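Local coordinates for protein kcn28 (PDB 6J31) that is of unknown function but has the two-domain GT-B fold of the glycosyltransferase-like clan and holds a bound (2E,2'E)-3,3'-(1,2-phenylene)di(prop-2-enoic acid) in the model, at residues S128-V132 / D326-N330; S185-R191 / F205-C211; P317-Q323 / I339-I345; L312-P317 / L370-R374. All coordinates share one frame; numbering follows the deposited sequence.

Interaction 1. Residues S128-V132 / D326-N330; sequences SPTWV and DQPAN
Thr-130 and Trp-131 reach from the loop after strand 124-128 to Asp-326, Ala-329 and Asn-330 on the segment 326-330. Before them, Ser-128 ties the loop to itself: its OG donates to Thr-130 O at 2.6 Å, a hydrogen bond that spans Pro-129. Thr-130 then points CB at the other segment. With OG1 swung opposite the backbone N, its hydroxyl donates to Asp-326 OD2 at 2.9 Å, meeting that oxygen on its syn side and 16° out of the carboxylate plane. In Trp-131, CG sits between the backbone N and the carbonyl carbon (chi1 46°), a torsion that turns NE1 toward Asn-330, where it gives its hydrogen to OD1 at 2.7 Å. The acceptor sits at the ring edge close to the indole plane, but the bond is bent, with an N-H...O angle of 131°, and the amide plane stands nearly perpendicular to the ring. Asp-326 OD1 also lies 3.0 Å from Trp-131 NE1, yet the angle is too poor for a hydrogen bond. Farther along the indole, CZ2 packs on Ala-329 CB at 3.5 Å. Asn-330 ND2 donates to Gly-303 O, so both ends of the amide are engaged and its rotation is constrained. Met-305 of helix 305-314 packs against Thr-130, Trp-131 and Asn-330. Asp-326 OD2 accepts from Thr-130 OG1 and, weakly, from Asn-330 ND2. Since Thr-130 lines the pocket of the bound (2E,2'E)-3,3'-(1,2-phenylene)di(prop-2-enoic acid), this polar link between the two domains probably helps set their relative position beside the ligand.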
loop_
_atom_site.group_PDB
_atom_site.type_symbol
_atom_site.label_atom_id
_atom_site.label_comp_id
_atom_site.label_asym_id
_atom_site.label_seq_id
_atom_site.Cartn_x
_atom_site.Cartn_y
_atom_site.Cartn_z
ATOM N N SER A 128 -7.908 -4.927 0.436
ATOM C CA SER A 128 -6.521 -5.056 0.871
ATOM C C SER A 128 -5.607 -4.255 -0.039
ATOM O O SER A 128 -5.554 -4.536 -1.247
ATOM C CB SER A 128 -6.095 -6.518 0.881
ATOM O OG SER A 128 -4.715 -6.620 1.188
ATOM N N PRO A 129 -4.864 -3.271 0.480
ATOM C CA PRO A 129 -3.985 -2.472 -0.386
ATOM C C PRO A 129 -2.670 -3.142 -0.742
ATOM O O PRO A 129 -1.947 -2.626 -1.606
ATOM C CB PRO A 129 -3.738 -1.215 0.454
ATOM C CG PRO A 129 -3.777 -1.721 1.859
ATOM C CD PRO A 129 -4.858 -2.783 1.871
ATOM N N THR A 130 -2.337 -4.267 -0.123
ATOM C CA THR A 130 -1.111 -4.987 -0.432
ATOM C C THR A 130 -1.426 -6.478 -0.381
ATOM O O THR A 130 -2.583 -6.882 -0.227
ATOM C CB THR A 130 0.026 -4.583 0.519
ATOM O OG1 THR A 130 1.257 -5.149 0.056
ATOM C CG2 THR A 130 -0.250 -5.075 1.932
ATOM N N TRP A 131 -0.398 -7.306 -0.520
ATOM C CA TRP A 131 -0.627 -8.741 -0.545
ATOM C C TRP A 131 -1.140 -9.238 0.803
ATOM O O TRP A 131 -0.907 -8.629 1.850
ATOM C CB TRP A 131 0.646 -9.490 -0.941
ATOM C CG TRP A 131 1.920 -9.073 -0.253
ATOM C CD1 TRP A 131 2.828 -8.157 -0.702
ATOM C CD2 TRP A 131 2.449 -9.585 0.982
ATOM N NE1 TRP A 131 3.878 -8.056 0.177
ATOM C CE2 TRP A 131 3.672 -8.921 1.219
ATOM C CE3 TRP A 131 2.005 -10.532 1.912
ATOM C CZ2 TRP A 131 4.454 -9.173 2.346
ATOM C CZ3 TRP A 131 2.786 -10.782 3.033
ATOM C CH2 TRP A 131 3.995 -10.104 3.238
ATOM N N VAL A 132 -1.875 -10.342 0.759
ATOM C CA VAL A 132 -2.503 -10.902 1.937
ATOM C C VAL A 132 -1.654 -12.054 2.465
ATOM O O VAL A 132 -0.733 -12.532 1.808
ATOM C CB VAL A 132 -3.950 -11.367 1.644
ATOM C CG1 VAL A 132 -4.806 -10.191 1.191
ATOM C CG2 VAL A 132 -3.946 -12.478 0.599
ATOM N N ASP A 326 6.436 -4.551 5.084
ATOM C CA ASP A 326 5.907 -4.986 3.788
ATOM C C ASP A 326 7.007 -5.202 2.751
ATOM O O ASP A 326 6.896 -6.085 1.892
ATOM C CB ASP A 326 4.912 -3.950 3.269
ATOM C CG ASP A 326 3.994 -4.506 2.213
ATOM O OD1 ASP A 326 3.847 -5.743 2.161
ATOM O OD2 ASP A 326 3.445 -3.713 1.417
ATOM N N GLN A 327 8.055 -4.394 2.798
ATOM C CA GLN A 327 9.019 -4.231 1.713
ATOM C C GLN A 327 9.922 -5.424 1.390
ATOM O O GLN A 327 10.245 -5.615 0.210
ATOM C CB GLN A 327 9.866 -2.990 1.992
ATOM C CG GLN A 327 9.086 -1.707 1.753
ATOM C CD GLN A 327 9.506 -0.576 2.658
ATOM O OE1 GLN A 327 10.664 -0.484 3.061
ATOM N NE2 GLN A 327 8.562 0.302 2.982
ATOM N N PRO A 328 10.399 -6.221 2.362
ATOM C CA PRO A 328 11.318 -7.310 1.984
ATOM C C PRO A 328 10.709 -8.292 0.998
ATOM O O PRO A 328 11.359 -8.649 0.007
ATOM C CB PRO A 328 11.642 -7.981 3.327
ATOM C CG PRO A 328 11.333 -6.963 4.349
ATOM C CD PRO A 328 10.156 -6.225 3.812
ATOM N N ALA A 329 9.466 -8.722 1.228
ATOM C CA ALA A 329 8.818 -9.621 0.278
ATOM C C ALA A 329 8.597 -8.939 -1.067
ATOM O O ALA A 329 8.788 -9.561 -2.118
ATOM C CB ALA A 329 7.496 -10.133 0.850
ATOM N N ASN A 330 8.222 -7.655 -1.055
ATOM C CA ASN A 330 8.029 -6.924 -2.306
ATOM C C ASN A 330 9.326 -6.850 -3.101
ATOM O O ASN A 330 9.317 -6.965 -4.334
ATOM C CB ASN A 330 7.501 -5.517 -2.026
ATOM C CG ASN A 330 6.077 -5.512 -1.499
ATOM O OD1 ASN A 330 5.398 -6.538 -1.487
ATOM N ND2 ASN A 330 5.611 -4.343 -1.075
#

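Interaction 2. Residues S185-R191 / F205-C211; sequences SLVLVPR and FTFIGPC
Ser-185 and Phe-205 begin a parallel pairing that runs through Leu-186 with Thr-206 to Val-187 with Phe-207, the short strand axes 4.7 Å apart. Its donors and acceptors alternate between the chains. Thr-206 N donates to Ser-185 O at 2.9 Å, Thr-206 O accepts from Val-187 N at 2.8 Å, and Ile-208 N reaches Val-187 O at 2.8 Å with an almost straight N-H...O angle of 174°. Val-187 O takes a second, weak bond from Val-189 N, and Gly-209 N bonds weakly to Val-189 O. From strand 124-128, backbone bonds engage Leu-186 (Gln-126, Ser-128) and Leu-188 (Ser-128). The hydroxyl of Ser-185 is satisfied by Gln-126 OE1, while its CB rests 3.4 Å from Phe-205 CD1. Arg-191, bent at chi3 (46°), salt-bridges Glu-202 and lays CB over one face of the Phe-207 ring; Phe-207 CD2 in turn lies over a face of the guanidinium, the planes 72° apart. On the face of Leu-186 and Thr-206, Leu-186 CD2 meets Ile-208 CG1 at 3.9 Å; beyond the strands, Leu-188 CD2 meets Cys-211 SG at 3.7 Å. Strand 205-207 is one of the two edge strands of the parallel sheet in the N-terminal Rossmann-like domain of a GT-B fold.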
loop_
_atom_site.group_PDB
_atom_site.type_symbol
_atom_site.label_atom_id
_atom_site.label_comp_id
_atom_site.label_asym_id
_atom_site.label_seq_id
_atom_site.Cartn_x
_atom_site.Cartn_y
_atom_site.Cartn_z
ATOM N N SER A 185 -12.609 -10.769 0.009
ATOM C CA SER A 185 -11.528 -9.800 -0.028
ATOM C C SER A 185 -11.185 -9.445 -1.461
ATOM O O SER A 185 -11.066 -10.327 -2.317
ATOM C CB SER A 185 -10.290 -10.333 0.693
ATOM O OG SER A 185 -9.199 -9.449 0.529
ATOM N N LEU A 186 -11.026 -8.152 -1.710
ATOM C CA LEU A 186 -10.502 -7.648 -2.971
ATOM C C LEU A 186 -9.057 -7.251 -2.712
ATOM O O LEU A 186 -8.793 -6.299 -1.969
ATOM C CB LEU A 186 -11.323 -6.465 -3.484
ATOM C CG LEU A 186 -12.790 -6.746 -3.810
ATOM C CD1 LEU A 186 -13.477 -5.483 -4.285
ATOM C CD2 LEU A 186 -12.906 -7.845 -4.847
ATOM N N VAL A 187 -8.126 -8.005 -3.286
ATOM C CA VAL A 187 -6.701 -7.768 -3.088
ATOM C C VAL A 187 -6.235 -6.884 -4.236
ATOM O O VAL A 187 -6.207 -7.312 -5.393
ATOM C CB VAL A 187 -5.913 -9.082 -3.030
ATOM C CG1 VAL A 187 -4.483 -8.830 -2.577
ATOM C CG2 VAL A 187 -6.604 -10.073 -2.106
ATOM N N LEU A 188 -5.844 -5.656 -3.917
ATOM C CA LEU A 188 -5.560 -4.649 -4.935
ATOM C C LEU A 188 -4.137 -4.759 -5.464
ATOM O O LEU A 188 -3.463 -3.750 -5.675
ATOM C CB LEU A 188 -5.820 -3.270 -4.339
ATOM C CG LEU A 188 -7.295 -2.960 -4.051
ATOM C CD1 LEU A 188 -7.558 -1.460 -3.949
ATOM C CD2 LEU A 188 -8.212 -3.612 -5.081
ATOM N N VAL A 189 -3.646 -5.981 -5.655
ATOM C CA VAL A 189 -2.342 -6.230 -6.267
ATOM C C VAL A 189 -2.507 -7.347 -7.286
ATOM O O VAL A 189 -3.446 -8.151 -7.199
ATOM C CB VAL A 189 -1.269 -6.599 -5.210
ATOM C CG1 VAL A 189 -1.251 -5.602 -4.060
ATOM C CG2 VAL A 189 -1.499 -7.997 -4.679
ATOM N N PRO A 190 -1.637 -7.402 -8.295
ATOM C CA PRO A 190 -1.651 -8.548 -9.212
ATOM C C PRO A 190 -1.135 -9.798 -8.517
ATOM O O PRO A 190 -0.414 -9.729 -7.520
ATOM C CB PRO A 190 -0.715 -8.117 -10.344
ATOM C CG PRO A 190 0.180 -7.095 -9.723
ATOM C CD PRO A 190 -0.646 -6.387 -8.690
ATOM N N ARG A 191 -1.502 -10.958 -9.067
ATOM C CA ARG A 191 -1.093 -12.213 -8.443
ATOM C C ARG A 191 0.425 -12.361 -8.427
ATOM O O ARG A 191 0.973 -12.985 -7.512
ATOM C CB ARG A 191 -1.762 -13.410 -9.136
ATOM C CG ARG A 191 -1.072 -13.903 -10.409
ATOM C CD ARG A 191 -1.707 -15.172 -11.018
ATOM N NE ARG A 191 -3.167 -15.123 -11.102
ATOM C CZ ARG A 191 -3.991 -15.674 -10.218
ATOM N NH1 ARG A 191 -3.508 -16.328 -9.165
ATOM N NH2 ARG A 191 -5.303 -15.569 -10.382
ATOM N N PHE A 205 -10.344 -14.743 -1.708
ATOM C CA PHE A 205 -9.562 -13.577 -2.099
ATOM C C PHE A 205 -9.587 -13.443 -3.618
ATOM O O PHE A 205 -9.391 -14.430 -4.331
ATOM C CB PHE A 205 -8.109 -13.694 -1.622
ATOM C CG PHE A 205 -7.945 -13.781 -0.122
ATOM C CD1 PHE A 205 -7.771 -12.633 0.637
ATOM C CD2 PHE A 205 -7.924 -15.007 0.520
ATOM C CE1 PHE A 205 -7.608 -12.705 2.010
ATOM C CE2 PHE A 205 -7.759 -15.092 1.895
ATOM C CZ PHE A 205 -7.600 -13.939 2.642
ATOM N N THR A 206 -9.826 -12.231 -4.114
ATOM C CA THR A 206 -9.774 -11.952 -5.545
ATOM C C THR A 206 -8.634 -10.983 -5.823
ATOM O O THR A 206 -8.600 -9.886 -5.260
ATOM C CB THR A 206 -11.093 -11.372 -6.056
ATOM O OG1 THR A 206 -12.138 -12.336 -5.895
ATOM C CG2 THR A 206 -10.976 -11.010 -7.531
ATOM N N PHE A 207 -7.716 -11.383 -6.701
ATOM C CA PHE A 207 -6.614 -10.512 -7.099
ATOM C C PHE A 207 -7.125 -9.543 -8.156
ATOM O O PHE A 207 -7.448 -9.944 -9.279
ATOM C CB PHE A 207 -5.432 -11.332 -7.605
ATOM C CG PHE A 207 -4.795 -12.178 -6.541
ATOM C CD1 PHE A 207 -4.112 -11.587 -5.490
ATOM C CD2 PHE A 207 -4.873 -13.562 -6.590
ATOM C CE1 PHE A 207 -3.528 -12.354 -4.506
ATOM C CE2 PHE A 207 -4.286 -14.338 -5.608
ATOM C CZ PHE A 207 -3.611 -13.735 -4.565
ATOM N N ILE A 208 -7.216 -8.269 -7.790
ATOM C CA ILE A 208 -7.839 -7.266 -8.643
ATOM C C ILE A 208 -6.776 -6.503 -9.423
ATOM O O ILE A 208 -7.018 -6.049 -10.547
ATOM C CB ILE A 208 -8.712 -6.315 -7.799
ATOM C CG1 ILE A 208 -9.915 -7.072 -7.240
ATOM C CG2 ILE A 208 -9.179 -5.111 -8.607
ATOM C CD1 ILE A 208 -10.944 -7.436 -8.290
ATOM N N GLY A 209 -5.589 -6.378 -8.845
ATOM C CA GLY A 209 -4.620 -5.437 -9.344
ATOM C C GLY A 209 -5.006 -4.042 -8.903
ATOM O O GLY A 209 -5.991 -3.848 -8.182
ATOM N N PRO A 210 -4.243 -3.040 -9.326
ATOM C CA PRO A 210 -4.540 -1.664 -8.923
ATOM C C PRO A 210 -5.850 -1.175 -9.509
ATOM O O PRO A 210 -6.270 -1.586 -10.594
ATOM C CB PRO A 210 -3.356 -0.867 -9.479
ATOM C CG PRO A 210 -2.893 -1.678 -10.637
ATOM C CD PRO A 210 -3.081 -3.108 -10.220
ATOM N N CYS A 211 -6.501 -0.289 -8.769
ATOM C CA CYS A 211 -7.734 0.337 -9.226
ATOM C C CYS A 211 -7.371 1.729 -9.728
ATOM O O CYS A 211 -7.130 2.647 -8.943
ATOM C CB CYS A 211 -8.768 0.355 -8.107
ATOM S SG CYS A 211 -9.388 -1.310 -7.734
#

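Interaction 3. Residues P317-Q323 / I339-I345; sequences PMVVAPQ and IARRIDI
Arg-342 reaches over the sheet face of Val-320 to Pro-322 and can be followed outward. CB and CG pass near Val-320 O, and CG also lies 4.0 Å from Pro-322 CD. CD comes next to Pro-322 CG, which then sits 3.3 Å from Arg-342 NE, close to CZ and NH2 as well. With CG opposite the backbone N (chi1 -178°) and the chain extended to NE, the two side chains cross at about a right angle, with Pro-322 CG over one face of the guanidinium. At the tip, NH1 forms a salt bridge with Glu-332 of helix 327-336, which probably steadies the group.

Beneath this side chain the backbones pair in parallel, Met-318 with Ala-340, Val-319 with Arg-341 and Val-320 with Arg-342, the short strand axes inclined by 20°. Arg-341 N donates to Met-318 O. Val-320 N then donates to Arg-341 O at 2.9 Å with an N-H...O angle of 170°, and Ile-343 N to Val-320 O at 2.9 Å. A weak bond from Met-318 N to Ile-339 O begins the ladder. On the face of Val-319, its CG1 packs 3.7 Å from Ile-343 CD1; on the face of Met-318, Val-320 and Ala-340, Met-318 CE lies alongside Ile-339 CD1. Past the strands, Ala-321 CB lies near CG1 of Ile-345, a poorly ordered side chain. Strand 318-320, helix 327-336 and strand 340-342 form a beta-alpha-beta crossover, placing strand 340-342 at one edge of the six-stranded parallel sheet in the C-terminal Rossmann-like domain of a GT-B fold.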
loop_
_atom_site.group_PDB
_atom_site.type_symbol
_atom_site.label_atom_id
_atom_site.label_comp_id
_atom_site.label_asym_id
_atom_site.label_seq_id
_atom_site.Cartn_x
_atom_site.Cartn_y
_atom_site.Cartn_z
ATOM N N PRO A 317 12.427 -0.056 -14.675
ATOM C CA PRO A 317 13.094 -0.995 -13.769
ATOM C C PRO A 317 13.437 -0.330 -12.447
ATOM O O PRO A 317 13.592 0.890 -12.359
ATOM C CB PRO A 317 14.357 -1.399 -14.538
ATOM C CG PRO A 317 14.604 -0.279 -15.471
ATOM C CD PRO A 317 13.260 0.281 -15.840
ATOM N N MET A 318 13.549 -1.151 -11.404
ATOM C CA MET A 318 13.633 -0.626 -10.050
ATOM C C MET A 318 14.849 -1.165 -9.310
ATOM O O MET A 318 15.214 -2.334 -9.449
ATOM C CB MET A 318 12.351 -0.947 -9.268
ATOM C CG MET A 318 11.140 -0.172 -9.786
ATOM S SD MET A 318 9.555 -0.694 -9.110
ATOM C CE MET A 318 9.134 -2.022 -10.242
ATOM N N VAL A 319 15.476 -0.288 -8.533
ATOM C CA VAL A 319 16.441 -0.671 -7.511
ATOM C C VAL A 319 15.731 -0.542 -6.171
ATOM O O VAL A 319 15.284 0.551 -5.802
ATOM C CB VAL A 319 17.704 0.204 -7.564
ATOM C CG1 VAL A 319 18.626 -0.131 -6.404
ATOM C CG2 VAL A 319 18.425 0.021 -8.892
ATOM N N VAL A 320 15.591 -1.653 -5.458
ATOM C CA VAL A 320 14.738 -1.730 -4.279
ATOM C C VAL A 320 15.611 -1.795 -3.034
ATOM O O VAL A 320 16.575 -2.567 -2.984
ATOM C CB VAL A 320 13.795 -2.943 -4.353
ATOM C CG1 VAL A 320 12.820 -2.923 -3.193
ATOM C CG2 VAL A 320 13.059 -2.957 -5.677
ATOM N N ALA A 321 15.265 -0.988 -2.027
ATOM C CA ALA A 321 15.967 -0.940 -0.746
ATOM C C ALA A 321 14.947 -1.195 0.356
ATOM O O ALA A 321 14.474 -0.253 1.011
ATOM C CB ALA A 321 16.677 0.398 -0.541
ATOM N N PRO A 322 14.591 -2.454 0.598
ATOM C CA PRO A 322 13.514 -2.746 1.549
ATOM C C PRO A 322 13.915 -2.414 2.977
ATOM O O PRO A 322 15.076 -2.551 3.374
ATOM C CB PRO A 322 13.290 -4.251 1.372
ATOM C CG PRO A 322 14.625 -4.756 0.926
ATOM C CD PRO A 322 15.171 -3.681 0.027
ATOM N N GLN A 323 12.928 -1.969 3.755
ATOM C CA GLN A 323 13.152 -1.639 5.157
ATOM C C GLN A 323 11.963 -2.066 6.012
ATOM O O GLN A 323 12.097 -2.925 6.887
ATOM C CB GLN A 323 13.421 -0.136 5.319
ATOM C CG GLN A 323 14.493 0.416 4.377
ATOM C CD GLN A 323 15.406 1.435 5.024
ATOM O OE1 GLN A 323 15.326 1.685 6.226
ATOM N NE2 GLN A 323 16.285 2.033 4.224
ATOM N N ILE A 339 13.215 -7.853 -13.002
ATOM C CA ILE A 339 13.085 -6.460 -13.413
ATOM C C ILE A 339 13.644 -5.534 -12.341
ATOM O O ILE A 339 13.387 -4.325 -12.362
ATOM C CB ILE A 339 11.619 -6.099 -13.713
ATOM C CG1 ILE A 339 10.751 -6.375 -12.490
ATOM C CG2 ILE A 339 11.101 -6.855 -14.930
ATOM C CD1 ILE A 339 9.648 -5.380 -12.316
ATOM N N ALA A 340 14.399 -6.079 -11.390
ATOM C CA ALA A 340 14.817 -5.277 -10.251
ATOM C C ALA A 340 16.118 -5.812 -9.670
ATOM O O ALA A 340 16.511 -6.955 -9.911
ATOM C CB ALA A 340 13.729 -5.240 -9.172
ATOM N N ARG A 341 16.778 -4.958 -8.890
ATOM C CA ARG A 341 17.970 -5.310 -8.135
ATOM C C ARG A 341 17.745 -4.869 -6.696
ATOM O O ARG A 341 17.203 -3.785 -6.456
ATOM C CB ARG A 341 19.211 -4.606 -8.700
ATOM C CG ARG A 341 19.763 -5.164 -10.014
ATOM C CD ARG A 341 21.128 -5.819 -9.881
ATOM N NE ARG A 341 21.840 -5.828 -11.160
ATOM C CZ ARG A 341 21.452 -6.479 -12.255
ATOM N NH1 ARG A 341 20.337 -7.198 -12.255
ATOM N NH2 ARG A 341 22.186 -6.401 -13.357
ATOM N N ARG A 342 18.137 -5.703 -5.739
ATOM C CA ARG A 342 17.979 -5.376 -4.327
ATOM C C ARG A 342 19.299 -4.889 -3.736
ATOM O O ARG A 342 20.360 -5.456 -4.012
ATOM C CB ARG A 342 17.459 -6.588 -3.550
ATOM C CG ARG A 342 17.222 -6.344 -2.069
ATOM C CD ARG A 342 16.553 -7.549 -1.427
ATOM N NE ARG A 342 16.361 -7.376 0.011
ATOM C CZ ARG A 342 15.591 -8.157 0.763
ATOM N NH1 ARG A 342 14.935 -9.173 0.217
ATOM N NH2 ARG A 342 15.475 -7.922 2.065
ATOM N N ILE A 343 19.230 -3.824 -2.931
ATOM C CA ILE A 343 20.393 -3.269 -2.246
ATOM C C ILE A 343 20.031 -2.967 -0.797
ATOM O O ILE A 343 18.858 -2.876 -0.430
ATOM C CB ILE A 343 20.936 -1.989 -2.919
ATOM C CG1 ILE A 343 19.947 -0.835 -2.745
ATOM C CG2 ILE A 343 21.232 -2.232 -4.389
ATOM C CD1 ILE A 343 20.466 0.484 -3.261
ATOM N N ASP A 344 21.064 -2.818 0.030
ATOM C CA ASP A 344 20.921 -2.398 1.420
ATOM C C ASP A 344 21.504 -0.998 1.566
ATOM O O ASP A 344 22.682 -0.782 1.261
ATOM C CB ASP A 344 21.617 -3.371 2.375
ATOM C CG ASP A 344 21.268 -3.116 3.842
ATOM O OD1 ASP A 344 20.877 -1.984 4.196
ATOM O OD2 ASP A 344 21.391 -4.061 4.652
ATOM N N ILE A 345 20.680 -0.056 2.036
ATOM C CA ILE A 345 21.107 1.335 2.164
ATOM C C ILE A 345 22.304 1.457 3.099
ATOM O O ILE A 345 23.190 2.293 2.883
ATOM C CB ILE A 345 19.926 2.206 2.637
ATOM C CG1 ILE A 345 19.211 2.825 1.437
ATOM C CG2 ILE A 345 20.381 3.286 3.614
ATOM C CD1 ILE A 345 18.112 3.768 1.825
#

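Interaction 4. Residues L312-P317 / L370-R374; sequences LFSGVP and LSGLR
Leu-312 meets both Leu-370 and Leu-373 in the apolar contact between helix 305-314 and helix 364-378: CD2 of Leu-312 comes 3.7 Å from CD1 of Leu-373, and the same methyl lies 4.3 Å from Leu-370 CD2. Leu-370 points its other methyl, CD1, toward the chain leaving the first helix, where it meets Pro-317 CD at 3.6 Å, the two side chains crossing at about a right angle. Contacts of carbon with backbone oxygen form a second group. Leu-370 CD1 approaches Gly-315 O at 3.3 Å, and Arg-374 CG lies 3.2 Å from Leu-312 O, while its CD is near Phe-313 O. Just past CD the arginine bends at chi3 (41°), and Phe-313 O lies oblique to the guanidinium. No hydrogen bond spans the two segments. Backbone bonds within them include Gly-315 N to Leu-312 O at 3.1 Å and Arg-374 N to Leu-370 O. Gly-315, with positive phi (61°), is the first residue to depart from helical angles, and two bonds back into the last turn define a Schellman motif. This helix end, seated against helix 364-378, leads into strand 318-320 of the C-terminal Rossmann-like domain, a helix-to-strand passage within its alternating alpha/beta layout.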
loop_
_atom_site.group_PDB
_atom_site.type_symbol
_atom_site.label_atom_id
_atom_site.label_comp_id
_atom_site.label_asym_id
_atom_site.label_seq_id
_atom_site.Cartn_x
_atom_site.Cartn_y
_atom_site.Cartn_z
ATOM N N LEU A 312 5.909 -0.569 -12.238
ATOM C CA LEU A 312 5.401 -1.527 -13.214
ATOM C C LEU A 312 4.512 -0.847 -14.246
ATOM O O LEU A 312 4.634 -1.103 -15.449
ATOM C CB LEU A 312 4.619 -2.624 -12.495
ATOM C CG LEU A 312 5.431 -3.665 -11.734
ATOM C CD1 LEU A 312 4.513 -4.561 -10.928
ATOM C CD2 LEU A 312 6.236 -4.481 -12.715
ATOM N N PHE A 313 3.619 0.035 -13.793
ATOM C CA PHE A 313 2.710 0.709 -14.714
ATOM C C PHE A 313 3.477 1.541 -15.734
ATOM O O PHE A 313 3.105 1.589 -16.912
ATOM C CB PHE A 313 1.729 1.579 -13.928
ATOM C CG PHE A 313 0.740 2.310 -14.789
ATOM C CD1 PHE A 313 -0.355 1.652 -15.326
ATOM C CD2 PHE A 313 0.905 3.661 -15.059
ATOM C CE1 PHE A 313 -1.265 2.329 -16.124
ATOM C CE2 PHE A 313 -0.000 4.343 -15.851
ATOM C CZ PHE A 313 -1.086 3.677 -16.384
ATOM N N SER A 314 4.558 2.185 -15.305
ATOM C CA SER A 314 5.372 3.017 -16.176
ATOM C C SER A 314 6.440 2.232 -16.925
ATOM O O SER A 314 7.151 2.817 -17.746
ATOM C CB SER A 314 6.034 4.130 -15.362
ATOM O OG SER A 314 5.058 4.985 -14.794
ATOM N N GLY A 315 6.577 0.935 -16.661
ATOM C CA GLY A 315 7.605 0.137 -17.304
ATOM C C GLY A 315 9.007 0.622 -17.003
ATOM O O GLY A 315 9.835 0.741 -17.910
ATOM N N VAL A 316 9.284 0.911 -15.736
ATOM C CA VAL A 316 10.564 1.445 -15.293
ATOM C C VAL A 316 11.216 0.416 -14.375
ATOM O O VAL A 316 10.622 0.029 -13.363
ATOM C CB VAL A 316 10.397 2.792 -14.570
ATOM C CG1 VAL A 316 11.733 3.308 -14.063
ATOM C CG2 VAL A 316 9.724 3.804 -15.481
ATOM N N PRO A 317 12.427 -0.056 -14.675
ATOM C CA PRO A 317 13.094 -0.995 -13.769
ATOM C C PRO A 317 13.437 -0.330 -12.447
ATOM O O PRO A 317 13.592 0.890 -12.359
ATOM C CB PRO A 317 14.357 -1.399 -14.538
ATOM C CG PRO A 317 14.604 -0.279 -15.471
ATOM C CD PRO A 317 13.260 0.281 -15.840
ATOM N N LEU A 370 9.333 -6.045 -18.610
ATOM C CA LEU A 370 8.448 -4.984 -18.139
ATOM C C LEU A 370 7.210 -4.854 -19.020
ATOM O O LEU A 370 6.096 -4.683 -18.514
ATOM C CB LEU A 370 9.212 -3.663 -18.078
ATOM C CG LEU A 370 10.144 -3.540 -16.873
ATOM C CD1 LEU A 370 10.957 -2.258 -16.945
ATOM C CD2 LEU A 370 9.354 -3.613 -15.569
ATOM N N SER A 371 7.384 -4.937 -20.340
ATOM C CA SER A 371 6.233 -4.866 -21.231
ATOM C C SER A 371 5.274 -6.020 -20.976
ATOM O O SER A 371 4.051 -5.839 -21.000
ATOM C CB SER A 371 6.695 -4.857 -22.685
ATOM O OG SER A 371 7.611 -3.799 -22.899
ATOM N N GLY A 372 5.812 -7.216 -20.729
ATOM C CA GLY A 372 4.955 -8.340 -20.392
ATOM C C GLY A 372 4.214 -8.134 -19.085
ATOM O O GLY A 372 3.022 -8.437 -18.982
ATOM N N LEU A 373 4.908 -7.618 -18.066
ATOM C CA LEU A 373 4.259 -7.374 -16.783
ATOM C C LEU A 373 3.190 -6.295 -16.888
ATOM O O LEU A 373 2.184 -6.355 -16.174
ATOM C CB LEU A 373 5.300 -6.997 -15.733
ATOM C CG LEU A 373 6.238 -8.143 -15.366
ATOM C CD1 LEU A 373 7.266 -7.688 -14.346
ATOM C CD2 LEU A 373 5.441 -9.334 -14.848
ATOM N N ARG A 374 3.387 -5.312 -17.768
ATOM C CA ARG A 374 2.341 -4.330 -18.024
ATOM C C ARG A 374 1.089 -4.995 -18.571
ATOM O O ARG A 374 -0.028 -4.664 -18.155
ATOM C CB ARG A 374 2.862 -3.251 -18.977
ATOM C CG ARG A 374 3.505 -2.063 -18.271
ATOM C CD ARG A 374 4.167 -1.067 -19.222
ATOM N NE ARG A 374 3.404 -0.813 -20.439
ATOM C CZ ARG A 374 3.855 -1.115 -21.652
ATOM N NH1 ARG A 374 5.063 -1.650 -21.792
ATOM N NH2 ARG A 374 3.116 -0.872 -22.726
#

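Interactions 1 and 2 meet where strand 124-128 runs beside strand 185-187, Ser-128 probably hydrogen-bonding Leu-186 and Leu-188; the centres of the two interactions are about 12 Å apart. Interaction 1 reaches the other domain through helix 327-336, the connecting helix of the crossover in interaction 3, whose centre is about 15 Å away. Interactions 3 and 4 share Pro-317, and Ile-339 packs on Leu-312, Leu-370 and Leu-373, joining sheet to helices. Along the chain, interaction 2 lies within the span of interaction 1 and closes before 3 and 4 open, while interaction 1 alternates with 3 and with 4. Thus interaction 2 belongs to the N-terminal sheet, 3 and 4 to the C-terminal domain, and interaction 1 bridges them beside the ligand.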